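Local coordinates for aldehyde dehydrogenase family protein (Pseudomonas syringae pv. tomato, PDB 5IUV) that probably oxidises indole-3-acetaldehyde to the auxin indole-3-acetic acid with NAD+ as cofactor, a step of auxin synthesis that contributes to virulence of this plant pathogen, at residues Met109-Ser114 with Trp167-Met172; Gly244-Ala249 with Leu266-Lys271; Gln298-Thr303 with Glu401-Val406. One frame throughout, in Å; residues are numbered along the deposited sequence.

In the fold
Read from the N terminus, contact 1 closes first: it brings the turn between helices 98-109 and 113-134 against the start of helix 170-183, with the rest of helix 113-134 and strands 140-142 and 149-164 between. Contact 2 follows as a short closure of 16 residues within the unit strand 239-243, helix 246-258, strand 263-267. Contact 3 spans 97 residues and ties the loop before strand 307-311 to that before strand 406-412, parallel neighbours in one sheet. The three follow in series, neither nested nor crossed, yet all meet NAD. Contacts 1 and 3 touch through Trp167 with Phe403 and Asn168 with Glu300; contacts 2 and 3 touch where Glu401 nears Gly269 and Gly270.

Contact 1: Met109-Ser114 with Trp167-Met172; sequences MGKPIS and WNFPLM. With NAD (nicotinamide-adenine-dinucleotide), chain C.
Behind the NAD-binding loop 167-169, the turn joining helices 98-109 and 113-134 backs the start of helix 170-183, and Met109 and Lys111 reach across to Trp167, Asn168, Phe169 and Pro170. Met109 is folded on itself: chi1 of 49° sets CG between the backbone N and the carbonyl carbon, and further bends at chi2 and chi3 curl the methyl toward the opposite backbone. Its CE lies 3.4 Å from Trp167 O, a buried oxygen with no hydrogen-bond partner in the model, and meets the indole at the edge, 4.3 Å from Trp167 CE3. Nearer the backbone, Met109 CG packs on Pro170 CG at 3.8 Å. Lys111 sends its ammonium group to the next carbonyl along, NZ lying 3.0 Å from Asn168 O in the carbonyl plane, with a C=O...N angle of 150°. That oxygen also accepts from Asn297 ND2, while Lys111 NZ forms a salt bridge with Asp120 of helix 113-134. The ammonium comes obliquely to the Phe169 ring, 3.1 Å from CD1, the two side chains crossing at about a right angle. Phe169 is the N-cap residue of helix 170-183, so the lysine grips the backbone just where the cofactor-binding loop turns into helix. On the far side of that loop, the indole of Trp167 donates a weak hydrogen bond from NE1 to the NAD phosphate oxygen O1N at 3.0 Å. The amide of Asn168 lies by the nicotinamide, OD1 3.2 Å from NAD C5N; its ND2 bonds to Glu300 O, and the residue binds indole-3-acetate in a structure of this protein.

Contact 2: Gly244-Ala249 with Leu266-Lys271; sequences GSTKIA and LEAGGK. With NAD (nicotinamide-adenine-dinucleotide), chain C.
Gly244 and Ala268 meet at the tight centre of this contact, where two backbones run close enough for a carbonyl oxygen and an alpha carbon to touch. Gly244 N donates to Glu267 O at 3.0 Å, and Gly244 O receives a CA-H...O contact from Ala268 CA at 3.1 Å. Gly244 O also lies 3.0 Å from NAD C1D, so the cofactor rests on the glycine backbone. Further along, in the first turn of helix 246-258, the Ala249 methyl sits against both branches of Leu266, CB 3.9 Å from CD2. Met261 of the second subunit packs on Ala249, Leu266 and Thr246. The packing is looser around Thr246, only partly buried: Gly269 N gives a weak bond of 3.4 Å to Thr246 OG1, whose stronger partner is Gln472 O. Partly exposed Ser245 turns away from the strand toward the pyrophosphate. With chi1 of 70° its OG comes to 2.7 Å from NAD O1A, which its own N also reaches, while the same OG caps the helix through a weak bond from Ile248 N. The Ile248 side chain lies by the adenine. At the other end, NAD N7N donates weakly to OE1 of Glu267, a predicted active-site residue. Strand 239-243, helix 246-258 and strand 263-267 form a beta-alpha-beta unit of the NAD-binding domain, with the pyrophosphate at the helix N terminus, the aldehyde dehydrogenase family mode, distinct from the classical Rossmann one.

Contact 3: Gln298-Thr303 with Glu401-Val406; sequences QGEVCT and EIFGPV. With NAD (nicotinamide-adenine-dinucleotide), chain C.
Phe403 and Glu300 bury the most surface here, with Gly299 close behind. The Phe403 ring lies flat beneath the backbone of Glu300, whose CA stands 3.7 Å from the ring centroid and 6° off its normal, a CH-pi contact over the face. NAD C3D covers the opposite face, offset toward the rim, so the phenyl group is sandwiched between protein backbone and cofactor ribose. Glu300 CB adds a 3.8 Å contact to Phe403 CE2, and Glu300 OE1 accepts from Gln298 NE2 at 3.2 Å, met from above the carboxylate plane; Gln298 OE1 accepts from Gly342 N. Gly299, at positive phi, lies against Gly404 and Pro405, its CA 3.6 Å from Gly404 O. Beside the ring, chi1 of -176° carries Glu401 CG away from the backbone N, and the extended chain receives both nicotinamide-ribose hydroxyls, O2D at 2.8 Å from OE2 and O3D at 3.0 Å from OE1. A water bridges Val301 O and Glu401 OE2. Cys302 places SG 3.4 Å from NAD C4N and is also a contact of bound indole-3-acetate. Helix 347-362 flanks the site through Gln349, and the two loops lead into strands 307-311 and 406-412, parallel neighbours in one sheet.

Contact 1: Met109-Ser114 with Trp167-Met172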
loop_
_atom_site.group_PDB
_atom_site.type_symbol
_atom_site.label_atom_id
_atom_site.label_comp_id
_atom_site.label_asym_id
_atom_site.label_seq_id
_atom_site.Cartn_x
_atom_site.Cartn_y
_atom_site.Cartn_z
ATOM N N MET A 109 29.895 -17.843 -22.257
ATOM C CA MET A 109 28.719 -18.513 -22.804
ATOM C C MET A 109 28.297 -18.038 -24.197
ATOM O O MET A 109 27.268 -18.470 -24.712
ATOM C CB MET A 109 27.548 -18.386 -21.814
ATOM C CG MET A 109 27.289 -16.976 -21.290
ATOM S SD MET A 109 26.531 -15.911 -22.525
ATOM C CE MET A 109 25.032 -16.827 -22.903
ATOM N N GLY A 110 29.081 -17.147 -24.798
ATOM C CA GLY A 110 28.978 -16.911 -26.227
ATOM C C GLY A 110 28.100 -15.796 -26.764
ATOM O O GLY A 110 27.995 -15.651 -27.976
ATOM N N LYS A 111 27.471 -15.001 -25.903
ATOM C CA LYS A 111 26.594 -13.945 -26.415
ATOM C C LYS A 111 27.434 -12.780 -26.965
ATOM O O LYS A 111 28.582 -12.604 -26.564
ATOM C CB LYS A 111 25.615 -13.469 -25.330
ATOM C CG LYS A 111 26.211 -12.563 -24.279
ATOM C CD LYS A 111 25.114 -11.999 -23.388
ATOM C CE LYS A 111 24.313 -13.118 -22.734
ATOM N NZ LYS A 111 23.037 -12.625 -22.178
ATOM N N PRO A 112 26.876 -12.004 -27.911
ATOM C CA PRO A 112 27.643 -10.916 -28.532
ATOM C C PRO A 112 28.136 -9.896 -27.512
ATOM O O PRO A 112 27.409 -9.577 -26.573
ATOM C CB PRO A 112 26.632 -10.280 -29.495
ATOM C CG PRO A 112 25.648 -11.371 -29.784
ATOM C CD PRO A 112 25.521 -12.112 -28.484
ATOM N N ILE A 113 29.357 -9.406 -27.697
ATOM C CA ILE A 113 29.977 -8.483 -26.752
ATOM C C ILE A 113 29.155 -7.199 -26.597
ATOM O O ILE A 113 29.079 -6.632 -25.506
ATOM C CB ILE A 113 31.438 -8.133 -27.177
ATOM C CG1 ILE A 113 32.139 -7.322 -26.085
ATOM C CG2 ILE A 113 31.478 -7.411 -28.528
ATOM C CD1 ILE A 113 32.275 -8.077 -24.768
ATOM N N SER A 114 28.514 -6.765 -27.680
ATOM C CA SER A 114 27.691 -5.563 -27.633
ATOM C C SER A 114 26.449 -5.788 -26.776
ATOM O O SER A 114 25.973 -4.861 -26.123
ATOM C CB SER A 114 27.299 -5.117 -29.041
ATOM O OG SER A 114 28.398 -4.491 -29.685
ATOM N N TRP A 167 22.633 -20.176 -17.292
ATOM C CA TRP A 167 23.760 -19.673 -18.073
ATOM C C TRP A 167 23.395 -18.650 -19.150
ATOM O O TRP A 167 24.287 -18.088 -19.780
ATOM C CB TRP A 167 24.494 -20.851 -18.727
ATOM C CG TRP A 167 23.575 -21.758 -19.501
ATOM C CD1 TRP A 167 23.052 -22.947 -19.079
ATOM C CD2 TRP A 167 23.055 -21.538 -20.819
ATOM N NE1 TRP A 167 22.251 -23.487 -20.058
ATOM C CE2 TRP A 167 22.230 -22.639 -21.133
ATOM C CE3 TRP A 167 23.206 -20.518 -21.763
ATOM C CZ2 TRP A 167 21.561 -22.749 -22.348
ATOM C CZ3 TRP A 167 22.534 -20.625 -22.969
ATOM C CH2 TRP A 167 21.728 -21.737 -23.254
ATOM N N ASN A 168 22.104 -18.395 -19.380
ATOM C CA ASN A 168 21.742 -17.582 -20.544
ATOM C C ASN A 168 21.886 -16.080 -20.290
ATOM O O ASN A 168 22.201 -15.324 -21.211
ATOM C CB ASN A 168 20.327 -17.908 -21.024
ATOM C CG ASN A 168 19.259 -17.527 -20.019
ATOM O OD1 ASN A 168 19.439 -17.683 -18.809
ATOM N ND2 ASN A 168 18.135 -17.025 -20.519
ATOM N N PHE A 169 21.655 -15.658 -19.050
ATOM C CA PHE A 169 22.001 -14.308 -18.601
ATOM C C PHE A 169 22.700 -14.409 -17.246
ATOM O O PHE A 169 22.106 -14.055 -16.226
ATOM C CB PHE A 169 20.766 -13.410 -18.467
ATOM C CG PHE A 169 20.045 -13.141 -19.755
ATOM C CD1 PHE A 169 20.410 -12.077 -20.562
ATOM C CD2 PHE A 169 18.963 -13.921 -20.135
ATOM C CE1 PHE A 169 19.734 -11.819 -21.746
ATOM C CE2 PHE A 169 18.279 -13.662 -21.311
ATOM C CZ PHE A 169 18.663 -12.609 -22.116
ATOM N N PRO A 170 23.956 -14.884 -17.229
ATOM C CA PRO A 170 24.619 -15.280 -15.975
ATOM C C PRO A 170 24.656 -14.175 -14.924
ATOM O O PRO A 170 24.183 -14.373 -13.801
ATOM C CB PRO A 170 26.047 -15.637 -16.423
ATOM C CG PRO A 170 25.922 -15.969 -17.865
ATOM C CD PRO A 170 24.829 -15.082 -18.401
ATOM N N LEU A 171 25.204 -13.019 -15.278
ATOM C CA LEU A 171 25.307 -11.939 -14.299
ATOM C C LEU A 171 23.946 -11.317 -13.999
ATOM O O LEU A 171 23.616 -11.059 -12.837
ATOM C CB LEU A 171 26.284 -10.861 -14.773
ATOM C CG LEU A 171 26.437 -9.680 -13.802
ATOM C CD1 LEU A 171 26.917 -10.165 -12.443
ATOM C CD2 LEU A 171 27.395 -8.641 -14.350
ATOM N N MET A 172 23.150 -11.071 -15.035
ATOM C CA MET A 172 21.879 -10.398 -14.825
ATOM C C MET A 172 20.931 -11.222 -13.954
ATOM O O MET A 172 20.316 -10.677 -13.043
ATOM C CB MET A 172 21.196 -10.062 -16.148
ATOM C CG MET A 172 20.051 -9.077 -15.959
ATOM S SD MET A 172 19.083 -8.728 -17.440
ATOM C CE MET A 172 20.354 -8.619 -18.683
HETATM P PA NAD C . 18.917 -26.178 -15.634
HETATM O O1A NAD C . 17.581 -26.487 -15.075
HETATM O O2A NAD C . 19.594 -27.354 -16.308
HETATM O O5B NAD C . 19.863 -25.611 -14.505
HETATM C C5B NAD C . 19.760 -24.305 -13.903
HETATM C C4B NAD C . 20.697 -24.287 -12.721
HETATM O O4B NAD C . 20.351 -25.370 -11.831
HETATM C C3B NAD C . 22.196 -24.435 -13.003
HETATM O O3B NAD C . 22.962 -23.638 -12.106
HETATM C C2B NAD C . 22.443 -25.924 -12.752
HETATM O O2B NAD C . 23.798 -26.199 -12.411
HETATM C C1B NAD C . 21.485 -26.177 -11.591
HETATM N N9A NAD C . 21.039 -27.554 -11.395
HETATM C C8A NAD C . 20.970 -28.556 -12.326
HETATM N N7A NAD C . 20.619 -29.721 -11.837
HETATM C C5A NAD C . 20.419 -29.461 -10.484
HETATM C C6A NAD C . 19.982 -30.274 -9.418
HETATM N N6A NAD C . 19.729 -31.582 -9.531
HETATM N N1A NAD C . 19.835 -29.688 -8.205
HETATM C C2A NAD C . 20.127 -28.390 -8.076
HETATM N N3A NAD C . 20.560 -27.530 -9.003
HETATM C C4A NAD C . 20.676 -28.131 -10.201
HETATM O O3 NAD C . 18.773 -24.996 -16.711
HETATM P PN NAD C . 19.802 -24.256 -17.696
HETATM O O1N NAD C . 20.048 -25.187 -18.823
HETATM O O2N NAD C . 20.954 -23.763 -16.907
HETATM O O5D NAD C . 18.980 -22.966 -18.155
HETATM C C5D NAD C . 17.995 -23.013 -19.210
HETATM C C4D NAD C . 16.626 -22.986 -18.576
HETATM O O4D NAD C . 16.483 -21.777 -17.794
HETATM C C3D NAD C . 15.459 -22.960 -19.556
HETATM O O3D NAD C . 14.466 -23.896 -19.152
HETATM C C2D NAD C . 14.977 -21.509 -19.441
HETATM O O2D NAD C . 13.600 -21.280 -19.725
HETATM C C1D NAD C . 15.233 -21.197 -17.949
HETATM N N1N NAD C . 15.322 -19.693 -17.723
HETATM C C2N NAD C . 14.255 -19.132 -16.979
HETATM C C3N NAD C . 14.273 -17.781 -16.667
HETATM C C7N NAD C . 13.137 -17.103 -15.942
HETATM O O7N NAD C . 12.060 -17.713 -15.769
HETATM N N7N NAD C . 13.289 -15.844 -15.615
HETATM C C4N NAD C . 15.340 -17.002 -17.117
HETATM C C5N NAD C . 16.360 -17.568 -17.875
HETATM C C6N NAD C . 16.334 -18.923 -18.164
#

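Contact 2: Gly244-Ala249 with Leu266-Lys271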
loop_
_atom_site.group_PDB
_atom_site.type_symbol
_atom_site.label_atom_id
_atom_site.label_comp_id
_atom_site.label_asym_id
_atom_site.label_seq_id
_atom_site.Cartn_x
_atom_site.Cartn_y
_atom_site.Cartn_z
ATOM N N GLY A 244 15.864 -21.724 -14.082
ATOM C CA GLY A 244 16.348 -22.808 -14.910
ATOM C C GLY A 244 15.209 -23.565 -15.562
ATOM O O GLY A 244 14.141 -23.004 -15.802
ATOM N N SER A 245 15.445 -24.836 -15.865
ATOM C CA SER A 245 14.448 -25.662 -16.518
ATOM C C SER A 245 13.325 -26.052 -15.561
ATOM O O SER A 245 13.491 -26.065 -14.339
ATOM C CB SER A 245 15.087 -26.925 -17.108
ATOM O OG SER A 245 15.513 -27.827 -16.098
ATOM N N THR A 246 12.175 -26.367 -16.139
ATOM C CA THR A 246 11.033 -26.822 -15.368
ATOM C C THR A 246 11.338 -28.152 -14.687
ATOM O O THR A 246 10.941 -28.378 -13.549
ATOM C CB THR A 246 9.786 -26.954 -16.260
ATOM O OG1 THR A 246 9.382 -25.646 -16.697
ATOM C CG2 THR A 246 8.637 -27.600 -15.490
ATOM N N LYS A 247 12.059 -29.026 -15.380
ATOM C CA LYS A 247 12.409 -30.332 -14.825
ATOM C C LYS A 247 13.195 -30.247 -13.511
ATOM O O LYS A 247 12.882 -30.943 -12.538
ATOM C CB LYS A 247 13.211 -31.137 -15.842
ATOM C CG LYS A 247 13.655 -32.494 -15.333
ATOM C CD LYS A 247 14.752 -33.076 -16.211
ATOM C CE LYS A 247 15.121 -34.484 -15.780
ATOM N NZ LYS A 247 13.991 -35.425 -16.005
ATOM N N ILE A 248 14.226 -29.409 -13.488
ATOM C CA ILE A 248 15.030 -29.236 -12.282
ATOM C C ILE A 248 14.254 -28.451 -11.225
ATOM O O ILE A 248 14.372 -28.717 -10.031
ATOM C CB ILE A 248 16.364 -28.519 -12.583
ATOM C CG1 ILE A 248 17.204 -29.350 -13.557
ATOM C CG2 ILE A 248 17.150 -28.274 -11.295
ATOM C CD1 ILE A 248 17.544 -30.732 -13.033
ATOM N N ALA A 249 13.454 -27.490 -11.670
ATOM C CA ALA A 249 12.622 -26.716 -10.756
ATOM C C ALA A 249 11.731 -27.626 -9.913
ATOM O O ALA A 249 11.652 -27.462 -8.697
ATOM C CB ALA A 249 11.777 -25.698 -11.532
ATOM N N LEU A 266 10.559 -20.486 -7.819
ATOM C CA LEU A 266 11.019 -20.997 -9.106
ATOM C C LEU A 266 10.713 -20.064 -10.269
ATOM O O LEU A 266 9.613 -19.522 -10.373
ATOM C CB LEU A 266 10.375 -22.363 -9.385
ATOM C CG LEU A 266 10.483 -23.382 -8.247
ATOM C CD1 LEU A 266 9.515 -24.548 -8.438
ATOM C CD2 LEU A 266 11.918 -23.869 -8.143
ATOM N N GLU A 267 11.694 -19.904 -11.150
ATOM C CA GLU A 267 11.501 -19.248 -12.435
ATOM C C GLU A 267 11.949 -20.243 -13.495
ATOM O O GLU A 267 13.133 -20.538 -13.597
ATOM C CB GLU A 267 12.303 -17.948 -12.524
ATOM C CG GLU A 267 11.958 -16.917 -11.454
ATOM C CD GLU A 267 11.078 -15.796 -11.990
ATOM O OE1 GLU A 267 10.888 -15.737 -13.225
ATOM O OE2 GLU A 267 10.589 -14.976 -11.183
ATOM N N ALA A 268 11.011 -20.774 -14.270
ATOM C CA ALA A 268 11.315 -21.916 -15.115
ATOM C C ALA A 268 11.083 -21.617 -16.589
ATOM O O ALA A 268 11.171 -20.472 -17.019
ATOM C CB ALA A 268 10.499 -23.124 -14.680
ATOM N N GLY A 269 10.791 -22.652 -17.363
ATOM C CA GLY A 269 10.704 -22.506 -18.804
ATOM C C GLY A 269 9.543 -21.664 -19.297
ATOM O O GLY A 269 8.697 -21.212 -18.521
ATOM N N GLY A 270 9.511 -21.451 -20.606
ATOM C CA GLY A 270 8.411 -20.746 -21.232
ATOM C C GLY A 270 8.189 -21.232 -22.650
ATOM O O GLY A 270 9.073 -21.829 -23.257
ATOM N N LYS A 271 6.992 -20.989 -23.169
ATOM C CA LYS A 271 6.714 -21.171 -24.590
ATOM C C LYS A 271 5.774 -20.047 -24.996
ATOM O O LYS A 271 4.605 -20.272 -25.302
ATOM C CB LYS A 271 6.095 -22.539 -24.878
ATOM C CG LYS A 271 6.095 -22.921 -26.361
ATOM C CD LYS A 271 7.484 -23.362 -26.837
ATOM C CE LYS A 271 7.529 -23.516 -28.360
ATOM N NZ LYS A 271 8.891 -23.873 -28.871
HETATM P PA NAD C . 18.917 -26.178 -15.634
HETATM O O1A NAD C . 17.581 -26.487 -15.075
HETATM O O2A NAD C . 19.594 -27.354 -16.308
HETATM O O5B NAD C . 19.863 -25.611 -14.505
HETATM C C5B NAD C . 19.760 -24.305 -13.903
HETATM C C4B NAD C . 20.697 -24.287 -12.721
HETATM O O4B NAD C . 20.351 -25.370 -11.831
HETATM C C3B NAD C . 22.196 -24.435 -13.003
HETATM O O3B NAD C . 22.962 -23.638 -12.106
HETATM C C2B NAD C . 22.443 -25.924 -12.752
HETATM O O2B NAD C . 23.798 -26.199 -12.411
HETATM C C1B NAD C . 21.485 -26.177 -11.591
HETATM N N9A NAD C . 21.039 -27.554 -11.395
HETATM C C8A NAD C . 20.970 -28.556 -12.326
HETATM N N7A NAD C . 20.619 -29.721 -11.837
HETATM C C5A NAD C . 20.419 -29.461 -10.484
HETATM C C6A NAD C . 19.982 -30.274 -9.418
HETATM N N6A NAD C . 19.729 -31.582 -9.531
HETATM N N1A NAD C . 19.835 -29.688 -8.205
HETATM C C2A NAD C . 20.127 -28.390 -8.076
HETATM N N3A NAD C . 20.560 -27.530 -9.003
HETATM C C4A NAD C . 20.676 -28.131 -10.201
HETATM O O3 NAD C . 18.773 -24.996 -16.711
HETATM P PN NAD C . 19.802 -24.256 -17.696
HETATM O O1N NAD C . 20.048 -25.187 -18.823
HETATM O O2N NAD C . 20.954 -23.763 -16.907
HETATM O O5D NAD C . 18.980 -22.966 -18.155
HETATM C C5D NAD C . 17.995 -23.013 -19.210
HETATM C C4D NAD C . 16.626 -22.986 -18.576
HETATM O O4D NAD C . 16.483 -21.777 -17.794
HETATM C C3D NAD C . 15.459 -22.960 -19.556
HETATM O O3D NAD C . 14.466 -23.896 -19.152
HETATM C C2D NAD C . 14.977 -21.509 -19.441
HETATM O O2D NAD C . 13.600 -21.280 -19.725
HETATM C C1D NAD C . 15.233 -21.197 -17.949
HETATM N N1N NAD C . 15.322 -19.693 -17.723
HETATM C C2N NAD C . 14.255 -19.132 -16.979
HETATM C C3N NAD C . 14.273 -17.781 -16.667
HETATM C C7N NAD C . 13.137 -17.103 -15.942
HETATM O O7N NAD C . 12.060 -17.713 -15.769
HETATM N N7N NAD C . 13.289 -15.844 -15.615
HETATM C C4N NAD C . 15.340 -17.002 -17.117
HETATM C C5N NAD C . 16.360 -17.568 -17.875
HETATM C C6N NAD C . 16.334 -18.923 -18.164
#

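Contact 3: Gln298-Thr303 with Glu401-Val406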
loop_
_atom_site.group_PDB
_atom_site.type_symbol
_atom_site.label_atom_id
_atom_site.label_comp_id
_atom_site.label_asym_id
_atom_site.label_seq_id
_atom_site.Cartn_x
_atom_site.Cartn_y
_atom_site.Cartn_z
ATOM N N GLN A 298 20.391 -15.478 -29.228
ATOM C CA GLN A 298 20.375 -16.809 -29.840
ATOM C C GLN A 298 19.108 -17.599 -29.512
ATOM O O GLN A 298 19.097 -18.826 -29.607
ATOM C CB GLN A 298 21.612 -17.613 -29.406
ATOM C CG GLN A 298 22.953 -16.962 -29.764
ATOM C CD GLN A 298 23.333 -15.815 -28.828
ATOM O OE1 GLN A 298 23.654 -14.714 -29.277
ATOM N NE2 GLN A 298 23.293 -16.074 -27.522
ATOM N N GLY A 299 18.046 -16.898 -29.123
ATOM C CA GLY A 299 16.805 -17.554 -28.752
ATOM C C GLY A 299 16.895 -18.219 -27.391
ATOM O O GLY A 299 15.983 -18.936 -26.969
ATOM N N GLU A 300 18.005 -17.975 -26.700
ATOM C CA GLU A 300 18.235 -18.553 -25.385
ATOM C C GLU A 300 17.668 -17.609 -24.342
ATOM O O GLU A 300 18.392 -17.052 -23.516
ATOM C CB GLU A 300 19.730 -18.813 -25.163
ATOM C CG GLU A 300 20.323 -19.743 -26.220
ATOM C CD GLU A 300 21.843 -19.784 -26.205
ATOM O OE1 GLU A 300 22.470 -18.719 -26.002
ATOM O OE2 GLU A 300 22.409 -20.883 -26.408
ATOM N N VAL A 301 16.357 -17.416 -24.423
ATOM C CA VAL A 301 15.635 -16.488 -23.570
ATOM C C VAL A 301 14.367 -17.183 -23.093
ATOM O O VAL A 301 13.637 -17.774 -23.895
ATOM C CB VAL A 301 15.283 -15.176 -24.317
ATOM C CG1 VAL A 301 14.537 -14.207 -23.405
ATOM C CG2 VAL A 301 16.543 -14.521 -24.888
ATOM N N CYS A 302 14.118 -17.134 -21.790
ATOM C CA CYS A 302 12.949 -17.786 -21.219
ATOM C C CYS A 302 11.652 -17.275 -21.840
ATOM O O CYS A 302 10.726 -18.050 -22.116
ATOM C CB CYS A 302 12.920 -17.576 -19.715
ATOM S SG CYS A 302 12.889 -15.834 -19.189
ATOM N N THR A 303 11.599 -15.967 -22.072
ATOM C CA THR A 303 10.435 -15.346 -22.692
ATOM C C THR A 303 10.549 -15.161 -24.201
ATOM O O THR A 303 9.885 -14.290 -24.758
ATOM C CB THR A 303 10.159 -13.973 -22.082
ATOM O OG1 THR A 303 11.348 -13.176 -22.151
ATOM C CG2 THR A 303 9.749 -14.126 -20.642
ATOM N N GLU A 401 9.842 -26.394 -25.123
ATOM C CA GLU A 401 10.801 -25.297 -25.155
ATOM C C GLU A 401 12.076 -25.736 -25.861
ATOM O O GLU A 401 12.691 -26.735 -25.481
ATOM C CB GLU A 401 11.137 -24.811 -23.743
ATOM C CG GLU A 401 12.069 -23.607 -23.734
ATOM C CD GLU A 401 12.343 -23.076 -22.336
ATOM O OE1 GLU A 401 12.543 -23.895 -21.414
ATOM O OE2 GLU A 401 12.358 -21.840 -22.163
ATOM N N ILE A 402 12.480 -24.986 -26.882
ATOM C CA ILE A 402 13.644 -25.360 -27.678
ATOM C C ILE A 402 14.908 -24.655 -27.185
ATOM O O ILE A 402 15.992 -25.243 -27.167
ATOM C CB ILE A 402 13.410 -25.043 -29.164
ATOM C CG1 ILE A 402 12.194 -25.824 -29.675
ATOM C CG2 ILE A 402 14.653 -25.371 -29.990
ATOM C CD1 ILE A 402 11.643 -25.325 -31.007
ATOM N N PHE A 403 14.750 -23.401 -26.775
ATOM C CA PHE A 403 15.859 -22.581 -26.282
ATOM C C PHE A 403 16.947 -22.429 -27.339
ATOM O O PHE A 403 18.142 -22.524 -27.050
ATOM C CB PHE A 403 16.444 -23.162 -24.992
ATOM C CG PHE A 403 16.752 -22.118 -23.954
ATOM C CD1 PHE A 403 15.776 -21.231 -23.544
ATOM C CD2 PHE A 403 18.015 -22.030 -23.391
ATOM C CE1 PHE A 403 16.055 -20.267 -22.593
ATOM C CE2 PHE A 403 18.300 -21.078 -22.437
ATOM C CZ PHE A 403 17.319 -20.191 -22.035
ATOM N N GLY A 404 16.507 -22.197 -28.569
ATOM C CA GLY A 404 17.376 -21.807 -29.659
ATOM C C GLY A 404 16.572 -20.836 -30.500
ATOM O O GLY A 404 15.411 -20.567 -30.185
ATOM N N PRO A 405 17.168 -20.307 -31.574
ATOM C CA PRO A 405 16.437 -19.323 -32.382
ATOM C C PRO A 405 15.487 -19.985 -33.376
ATOM O O PRO A 405 15.637 -19.800 -34.587
ATOM C CB PRO A 405 17.555 -18.570 -33.102
ATOM C CG PRO A 405 18.635 -19.608 -33.273
ATOM C CD PRO A 405 18.528 -20.554 -32.091
ATOM N N VAL A 406 14.526 -20.749 -32.864
ATOM C CA VAL A 406 13.594 -21.502 -33.697
ATOM C C VAL A 406 12.157 -21.024 -33.486
ATOM O O VAL A 406 11.604 -21.177 -32.398
ATOM C CB VAL A 406 13.672 -23.009 -33.399
ATOM C CG1 VAL A 406 12.702 -23.782 -34.281
ATOM C CG2 VAL A 406 15.099 -23.518 -33.602
HETATM P PA NAD C . 18.917 -26.178 -15.634
HETATM O O1A NAD C . 17.581 -26.487 -15.075
HETATM O O2A NAD C . 19.594 -27.354 -16.308
HETATM O O5B NAD C . 19.863 -25.611 -14.505
HETATM C C5B NAD C . 19.760 -24.305 -13.903
HETATM C C4B NAD C . 20.697 -24.287 -12.721
HETATM O O4B NAD C . 20.351 -25.370 -11.831
HETATM C C3B NAD C . 22.196 -24.435 -13.003
HETATM O O3B NAD C . 22.962 -23.638 -12.106
HETATM C C2B NAD C . 22.443 -25.924 -12.752
HETATM O O2B NAD C . 23.798 -26.199 -12.411
HETATM C C1B NAD C . 21.485 -26.177 -11.591
HETATM N N9A NAD C . 21.039 -27.554 -11.395
HETATM C C8A NAD C . 20.970 -28.556 -12.326
HETATM N N7A NAD C . 20.619 -29.721 -11.837
HETATM C C5A NAD C . 20.419 -29.461 -10.484
HETATM C C6A NAD C . 19.982 -30.274 -9.418
HETATM N N6A NAD C . 19.729 -31.582 -9.531
HETATM N N1A NAD C . 19.835 -29.688 -8.205
HETATM C C2A NAD C . 20.127 -28.390 -8.076
HETATM N N3A NAD C . 20.560 -27.530 -9.003
HETATM C C4A NAD C . 20.676 -28.131 -10.201
HETATM O O3 NAD C . 18.773 -24.996 -16.711
HETATM P PN NAD C . 19.802 -24.256 -17.696
HETATM O O1N NAD C . 20.048 -25.187 -18.823
HETATM O O2N NAD C . 20.954 -23.763 -16.907
HETATM O O5D NAD C . 18.980 -22.966 -18.155
HETATM C C5D NAD C . 17.995 -23.013 -19.210
HETATM C C4D NAD C . 16.626 -22.986 -18.576
HETATM O O4D NAD C . 16.483 -21.777 -17.794
HETATM C C3D NAD C . 15.459 -22.960 -19.556
HETATM O O3D NAD C . 14.466 -23.896 -19.152
HETATM C C2D NAD C . 14.977 -21.509 -19.441
HETATM O O2D NAD C . 13.600 -21.280 -19.725
HETATM C C1D NAD C . 15.233 -21.197 -17.949
HETATM N N1N NAD C . 15.322 -19.693 -17.723
HETATM C C2N NAD C . 14.255 -19.132 -16.979
HETATM C C3N NAD C . 14.273 -17.781 -16.667
HETATM C C7N NAD C . 13.137 -17.103 -15.942
HETATM O O7N NAD C . 12.060 -17.713 -15.769
HETATM N N7N NAD C . 13.289 -15.844 -15.615
HETATM C C4N NAD C . 15.340 -17.002 -17.117
HETATM C C5N NAD C . 16.360 -17.568 -17.875
HETATM C C6N NAD C . 16.334 -18.923 -18.164
HETATM O O HOH W 1 12.490 -20.038 -24.494
#